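Local coordinates for tungstate ABC transporter, periplasmic tungstate-binding protein (Geobacter sulfurreducens, PDB 3LR1), which probably captures tungstate in the periplasm as the binding protein of an ABC transporter and delivers it for uptake into the cell, at residues Lys102-Ala107 with Leu132-Ser137; Ala150-Gly153 with Thr159-Thr162. One frame throughout, in Å; residues are numbered along the deposited sequence.

Interaction 1 of 2, residues Lys102-Ala107 with Leu132-Ser137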
ATOM      1  N   LYS A 102     -20.702   9.544  -7.710  1.00 16.56           N
ATOM      2  CA  LYS A 102     -21.266   8.720  -6.658  1.00 16.09           C
ATOM      3  C   LYS A 102     -20.467   7.445  -6.427  1.00 15.41           C
ATOM      4  O   LYS A 102     -20.606   6.788  -5.397  1.00 15.21           O
ATOM      5  CB  LYS A 102     -22.743   8.376  -6.981  1.00 16.52           C
ATOM      6  CG  LYS A 102     -23.676   9.567  -7.273  1.00 17.97           C
ATOM      7  CD  LYS A 102     -23.791  10.559  -6.129  1.00 21.58           C
ATOM      8  CE  LYS A 102     -24.544  11.840  -6.593  1.00 24.34           C
ATOM      9  NZ  LYS A 102     -24.393  12.975  -5.609  1.00 25.00           N
ATOM     10  N   THR A 103     -19.641   7.065  -7.387  1.00 15.79           N
ATOM     11  CA  THR A 103     -18.771   5.892  -7.224  1.00 16.03           C
ATOM     12  C   THR A 103     -17.398   6.219  -7.803  1.00 16.46           C
ATOM     13  O   THR A 103     -17.242   7.151  -8.607  1.00 16.85           O
ATOM     14  CB  THR A 103     -19.291   4.669  -7.958  1.00 14.68           C
ATOM     15  OG1 THR A 103     -19.282   4.926  -9.360  1.00 14.46           O
ATOM     16  CG2 THR A 103     -20.770   4.259  -7.509  1.00 15.35           C
ATOM     17  N   ALA A 104     -16.407   5.435  -7.436  1.00 18.11           N
ATOM     18  CA  ALA A 104     -15.080   5.642  -7.986  1.00 19.05           C
ATOM     19  C   ALA A 104     -15.026   5.390  -9.488  1.00 19.33           C
ATOM     20  O   ALA A 104     -14.356   6.113 -10.209  1.00 20.10           O
ATOM     21  CB  ALA A 104     -14.026   4.774  -7.256  1.00 20.02           C
ATOM     22  N   ALA A 105     -15.764   4.409  -9.977  1.00 20.28           N
ATOM     23  CA  ALA A 105     -15.800   4.166 -11.422  1.00 19.62           C
ATOM     24  C   ALA A 105     -16.384   5.371 -12.156  1.00 19.68           C
ATOM     25  O   ALA A 105     -15.827   5.809 -13.164  1.00 21.25           O
ATOM     26  CB  ALA A 105     -16.553   2.936 -11.715  1.00 20.93           C
ATOM     27  N   GLU A 106     -17.470   5.938 -11.658  1.00 18.37           N
ATOM     28  CA  GLU A 106     -18.008   7.143 -12.254  1.00 18.49           C
ATOM     29  C   GLU A 106     -17.003   8.294 -12.244  1.00 16.80           C
ATOM     30  O   GLU A 106     -16.909   9.031 -13.214  1.00 16.45           O
ATOM     31  CB  GLU A 106     -19.279   7.581 -11.555  1.00 17.78           C
ATOM     32  CG  GLU A 106     -19.987   8.691 -12.224  1.00 17.93           C
ATOM     33  CD  GLU A 106     -21.362   8.924 -11.625  1.00 18.87           C
ATOM     34  OE1 GLU A 106     -21.434   9.231 -10.444  1.00 20.07           O
ATOM     35  OE2 GLU A 106     -22.401   8.816 -12.308  1.00 22.03           O
ATOM     36  N   ALA A 107     -16.298   8.458 -11.135  1.00 16.06           N
ATOM     37  CA  ALA A 107     -15.308   9.552 -11.017  1.00 15.01           C
ATOM     38  C   ALA A 107     -14.250   9.397 -12.091  1.00 16.03           C
ATOM     39  O   ALA A 107     -13.856  10.368 -12.743  1.00 16.78           O
ATOM     40  CB  ALA A 107     -14.637   9.591  -9.566  1.00 13.34           C
ATOM     41  N   LEU A 132      -6.619  -0.410 -12.153  1.00 26.72           N
ATOM     42  CA  LEU A 132      -6.995  -1.150 -13.369  1.00 27.10           C
ATOM     43  C   LEU A 132      -8.353  -1.851 -13.229  1.00 28.04           C
ATOM     44  O   LEU A 132      -9.220  -1.856 -14.172  1.00 27.53           O
ATOM     45  CB  LEU A 132      -5.892  -2.133 -13.755  1.00 27.66           C
ATOM     46  CG  LEU A 132      -4.576  -1.451 -14.213  1.00 28.06           C
ATOM     47  CD1 LEU A 132      -3.640  -2.497 -14.862  1.00 30.57           C
ATOM     48  CD2 LEU A 132      -4.745  -0.235 -15.154  1.00 30.06           C
ATOM     49  N   ASP A 133      -8.600  -2.387 -12.046  1.00 28.11           N
ATOM     50  CA  ASP A 133      -9.911  -2.995 -11.776  1.00 29.13           C
ATOM     51  C   ASP A 133     -11.024  -1.981 -11.914  1.00 28.73           C
ATOM     52  O   ASP A 133     -12.089  -2.321 -12.437  1.00 29.20           O
ATOM     53  CB  ASP A 133      -9.962  -3.670 -10.392  1.00 29.50           C
ATOM     54  CG  ASP A 133      -9.068  -4.917 -10.318  1.00 32.92           C
ATOM     55  OD1 ASP A 133      -8.579  -5.402 -11.382  1.00 34.43           O
ATOM     56  OD2 ASP A 133      -8.820  -5.383  -9.168  1.00 38.04           O
ATOM     57  N   LEU A 134     -10.783  -0.741 -11.457  1.00 27.44           N
ATOM     58  CA  LEU A 134     -11.794   0.310 -11.505  1.00 27.08           C
ATOM     59  C   LEU A 134     -12.002   0.836 -12.913  1.00 26.83           C
ATOM     60  O   LEU A 134     -13.126   1.017 -13.311  1.00 27.47           O
ATOM     61  CB  LEU A 134     -11.435   1.484 -10.609  1.00 26.44           C
ATOM     62  CG  LEU A 134     -11.471   1.357  -9.094  1.00 26.12           C
ATOM     63  CD1 LEU A 134     -10.766   2.602  -8.501  1.00 22.88           C
ATOM     64  CD2 LEU A 134     -12.914   1.187  -8.549  1.00 24.71           C
ATOM     65  N   TRP A 135     -10.942   1.109 -13.667  1.00 27.81           N
ATOM     66  CA  TRP A 135     -11.114   1.346 -15.127  1.00 29.08           C
ATOM     67  C   TRP A 135     -11.977   0.252 -15.820  1.00 30.76           C
ATOM     68  O   TRP A 135     -12.917   0.556 -16.550  1.00 31.06           O
ATOM     69  CB  TRP A 135      -9.777   1.498 -15.842  1.00 28.49           C
ATOM     70  CG  TRP A 135      -9.055   2.796 -15.548  1.00 25.98           C
ATOM     71  CD1 TRP A 135      -7.814   2.928 -15.008  1.00 24.58           C
ATOM     72  CD2 TRP A 135      -9.520   4.131 -15.799  1.00 23.34           C
ATOM     73  NE1 TRP A 135      -7.458   4.245 -14.929  1.00 23.25           N
ATOM     74  CE2 TRP A 135      -8.513   5.009 -15.360  1.00 23.32           C
ATOM     75  CE3 TRP A 135     -10.701   4.672 -16.341  1.00 22.58           C
ATOM     76  CZ2 TRP A 135      -8.648   6.385 -15.442  1.00 22.80           C
ATOM     77  CZ3 TRP A 135     -10.821   6.021 -16.428  1.00 21.06           C
ATOM     78  CH2 TRP A 135      -9.816   6.869 -15.977  1.00 22.52           C
ATOM     79  N   LYS A 136     -11.677  -1.011 -15.566  1.00 32.62           N
ATOM     80  CA  LYS A 136     -12.442  -2.101 -16.161  1.00 35.39           C
ATOM     81  C   LYS A 136     -13.928  -2.090 -15.738  1.00 36.52           C
ATOM     82  O   LYS A 136     -14.791  -2.286 -16.572  1.00 36.60           O
ATOM     83  CB  LYS A 136     -11.789  -3.459 -15.821  1.00 36.02           C
ATOM     84  CG  LYS A 136     -12.175  -4.598 -16.767  1.00 39.23           C
ATOM     85  CD  LYS A 136     -11.741  -5.970 -16.208  1.00 41.78           C
ATOM     86  CE  LYS A 136     -11.148  -6.870 -17.312  1.00 43.76           C
ATOM     87  NZ  LYS A 136     -11.131  -8.333 -16.923  1.00 44.71           N
ATOM     88  N   SER A 137     -14.217  -1.834 -14.454  1.00 37.84           N
ATOM     89  CA  SER A 137     -15.603  -1.664 -13.935  1.00 38.83           C
ATOM     90  C   SER A 137     -16.317  -0.464 -14.547  1.00 39.44           C
ATOM     91  O   SER A 137     -17.546  -0.465 -14.693  1.00 39.59           O
ATOM     92  CB  SER A 137     -15.597  -1.487 -12.404  1.00 39.20           C
ATOM     93  OG  SER A 137     -15.166  -2.662 -11.708  1.00 40.29           O
TER
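Ser137, which lies against Ala105 at the edge of this contact, grips the carbonyl oxygen of Asp133 twice. Its amide N is 3.0 Å from Asp133 O, and its hydroxyl OG donates to Asp133 O over 3.2 Å. The two donors come from opposite faces of the carbonyl plane. The hydroxyl comes in tilted, 35° above that plane. Both bonds belong to the last turn of helix 126-137. Here that turn packs beside the first turn of helix 104-114, a helix-helix contact at the surface of a periplasmic binding protein fold. Helix 126-137 is the crossover of a beta-alpha-beta unit whose strands, 118-120 and 147-149, run parallel.

No hydrogen bond joins the segments; the contact is van der Waals packing of Leu134 and two alanines, partly against backbone. Leu134 reaches across with its branched end. Its CG stands anti to the carbonyl carbon (chi1 -70°), and with the second torsion this sets both methyls beside Ala104. Ala104 CB rests 4.0 Å from Leu134 CD2 and nearly as close to CD1, so the fork of the leucine meets one methyl. Ala105 touches backbone instead: its CB lies 4.2 Å from Leu134 O and 4.4 Å from Ser137 C. With alanines on this side, the CA atoms of Ala105 and Leu134 come within 5.6 Å. Leu134 also touches Leu108, one turn further along helix 104-114. The buried Trp135 packs on Leu108 and Ala112 of the same helix.

The start of helix 104-114 is held by its own side chains. Thr103 is the N-cap, and its OG1 accepts from Glu106 N at 3.1 Å. Glu106 reaches back past the cap, where its OE1 accepts from Lys102 N at 2.8 Å, met nearly along the carboxylate C-O axis with an N-H...O angle of 168°.

Interaction 2 of 2, residues Ala150-Gly153 with Thr159-Thr162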
ATOM      1  N   ALA A 150       3.258   6.572 -14.341  1.00 29.76           N
ATOM      2  CA  ALA A 150       4.513   7.068 -13.757  1.00 30.12           C
ATOM      3  C   ALA A 150       5.614   6.014 -13.548  1.00 29.76           C
ATOM      4  O   ALA A 150       6.794   6.318 -13.622  1.00 29.02           O
ATOM      5  CB  ALA A 150       4.227   7.768 -12.406  1.00 29.72           C
ATOM      6  N   GLY A 151       5.221   4.807 -13.141  1.00 30.16           N
ATOM      7  CA  GLY A 151       6.201   3.762 -12.789  1.00 30.03           C
ATOM      8  C   GLY A 151       7.009   4.091 -11.524  1.00 29.56           C
ATOM      9  O   GLY A 151       8.204   3.789 -11.445  1.00 28.86           O
ATOM     10  N   GLN A 152       6.318   4.687 -10.544  1.00 28.89           N
ATOM     11  CA  GLN A 152       6.879   5.101  -9.251  1.00 28.22           C
ATOM     12  C   GLN A 152       5.894   4.819  -8.140  1.00 27.07           C
ATOM     13  O   GLN A 152       4.701   4.562  -8.397  1.00 26.40           O
ATOM     14  CB  GLN A 152       7.193   6.597  -9.233  1.00 28.79           C
ATOM     15  CG  GLN A 152       8.339   6.936 -10.125  1.00 30.32           C
ATOM     16  CD  GLN A 152       8.938   8.331  -9.873  1.00 32.56           C
ATOM     17  OE1 GLN A 152       9.816   8.516  -8.995  1.00 34.76           O
ATOM     18  NE2 GLN A 152       8.496   9.296 -10.665  1.00 30.61           N
ATOM     19  N   GLY A 153       6.407   4.925  -6.910  1.00 25.91           N
ATOM     20  CA  GLY A 153       5.600   4.737  -5.703  1.00 25.11           C
ATOM     21  C   GLY A 153       4.576   5.808  -5.463  1.00 22.85           C
ATOM     22  O   GLY A 153       4.494   6.748  -6.205  1.00 24.06           O
ATOM     23  N   THR A 159       3.399  13.721  -5.595  1.00 21.87           N
ATOM     24  CA  THR A 159       4.160  14.904  -6.005  1.00 22.39           C
ATOM     25  C   THR A 159       3.949  15.270  -7.464  1.00 23.11           C
ATOM     26  O   THR A 159       3.847  16.449  -7.786  1.00 24.47           O
ATOM     27  CB  THR A 159       5.659  14.660  -5.732  1.00 22.64           C
ATOM     28  OG1 THR A 159       5.827  14.429  -4.346  1.00 22.99           O
ATOM     29  CG2 THR A 159       6.554  15.836  -6.119  1.00 22.04           C
HETATM   30  N   MSE A 160       3.968  14.283  -8.365  1.00 23.95           N
HETATM   31  CA  MSE A 160       3.795  14.569  -9.794  1.00 22.93           C
HETATM   32  C   MSE A 160       2.365  15.077 -10.015  1.00 23.25           C
HETATM   33  O   MSE A 160       2.187  16.038 -10.706  1.00 25.12           O
HETATM   34  CB  MSE A 160       4.050  13.323 -10.629  1.00 23.28           C
HETATM   35  CG  MSE A 160       4.140  13.583 -12.172  1.00 28.08           C
HETATM   36 SE   MSE A 160       4.278  11.874 -13.168  1.00 39.88          SE
HETATM   37  CE  MSE A 160       5.341  10.837 -11.897  1.00 37.68           C
ATOM     38  N   ALA A 161       1.356  14.465  -9.387  1.00 21.38           N
ATOM     39  CA  ALA A 161      -0.035  14.974  -9.551  1.00 21.05           C
ATOM     40  C   ALA A 161      -0.097  16.417  -9.135  1.00 20.24           C
ATOM     41  O   ALA A 161      -0.710  17.190  -9.821  1.00 20.23           O
ATOM     42  CB  ALA A 161      -1.061  14.181  -8.794  1.00 19.55           C
ATOM     43  N   THR A 162       0.606  16.768  -8.061  1.00 20.69           N
ATOM     44  CA  THR A 162       0.546  18.105  -7.499  1.00 21.04           C
ATOM     45  C   THR A 162       1.162  19.143  -8.462  1.00 22.83           C
ATOM     46  O   THR A 162       0.541  20.191  -8.792  1.00 23.35           O
ATOM     47  CB  THR A 162       1.302  18.165  -6.135  1.00 20.75           C
ATOM     48  OG1 THR A 162       0.833  17.137  -5.262  1.00 19.96           O
ATOM     49  CG2 THR A 162       1.081  19.557  -5.453  1.00 21.47           C
TER
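Ala150 opens the loop after strand 147-149 and points its CB at the end of Met160, which is present as selenomethionine. The methyl CE of Met160 lies 3.3 Å from Ala150 CB. This is tighter than usual van der Waals contact, so the exact placing of the methyl is somewhat doubtful. Selenium is set further back, with SE 4.2 Å from Ala150 CB. As modelled, the terminal methyl rather than the selenium makes the nearest approach. Met160 gets there by a straight chain with a bent end. Its CG is anti to the backbone N (chi1 -170°), and the last torsion, chi3 -35°, swings CE out of the line of the chain.

Gly151 follows with a positive phi of 67°, a backbone shape that glycine adopts easily. It turns the chain between the two residues that meet Met160.

Gln152 then points its CB toward the helix, and the chain continues extended beyond CG. Its side chain crosses that of Met160 at about a right angle. As modelled, its amide nitrogen NE2 comes 3.7 Å from Met160 CE, a polar group lying against a methyl without a hydrogen bond. Gln152 thus borders the apolar pair with a polar amide. Its backbone oxygen is bound by Arg121 NE, and its side chain stays about 11 Å from a bound tungsten ion.

Gly153 ends the loop as the N-cap residue of helix 154-164, the same helix that carries Met160. The segment is thus the strand-to-helix connection, and it folds against the helix it leads into. Ala150 pairs through its backbone with Ser120. Ile119 of strand 118-120 is touched by Ala150, Met160 and Ala161, so loop and helix meet over one strand of the sheet.

How the interactions relate
After strand 78-90 the chain reaches 102-107, where helix 104-114 begins. It then passes through strand 118-120 into helix 126-137, whose last turns come back to close interaction 1. The chain leaves that helix, runs along strand 147-149 and enters the loop 150-153. Interaction 2 closes a much shorter loop, with only the first part of helix 154-164 between its segments. The contacts follow one another in series and neither nest nor cross. Their centres are 20 Å apart and they do not touch. Interaction 1 joins two helices; interaction 2 ties a helix to its own entry loop. Strand 118-120, between the segments of interaction 1, pairs with strand 147-149 and is touched by residues of interaction 2.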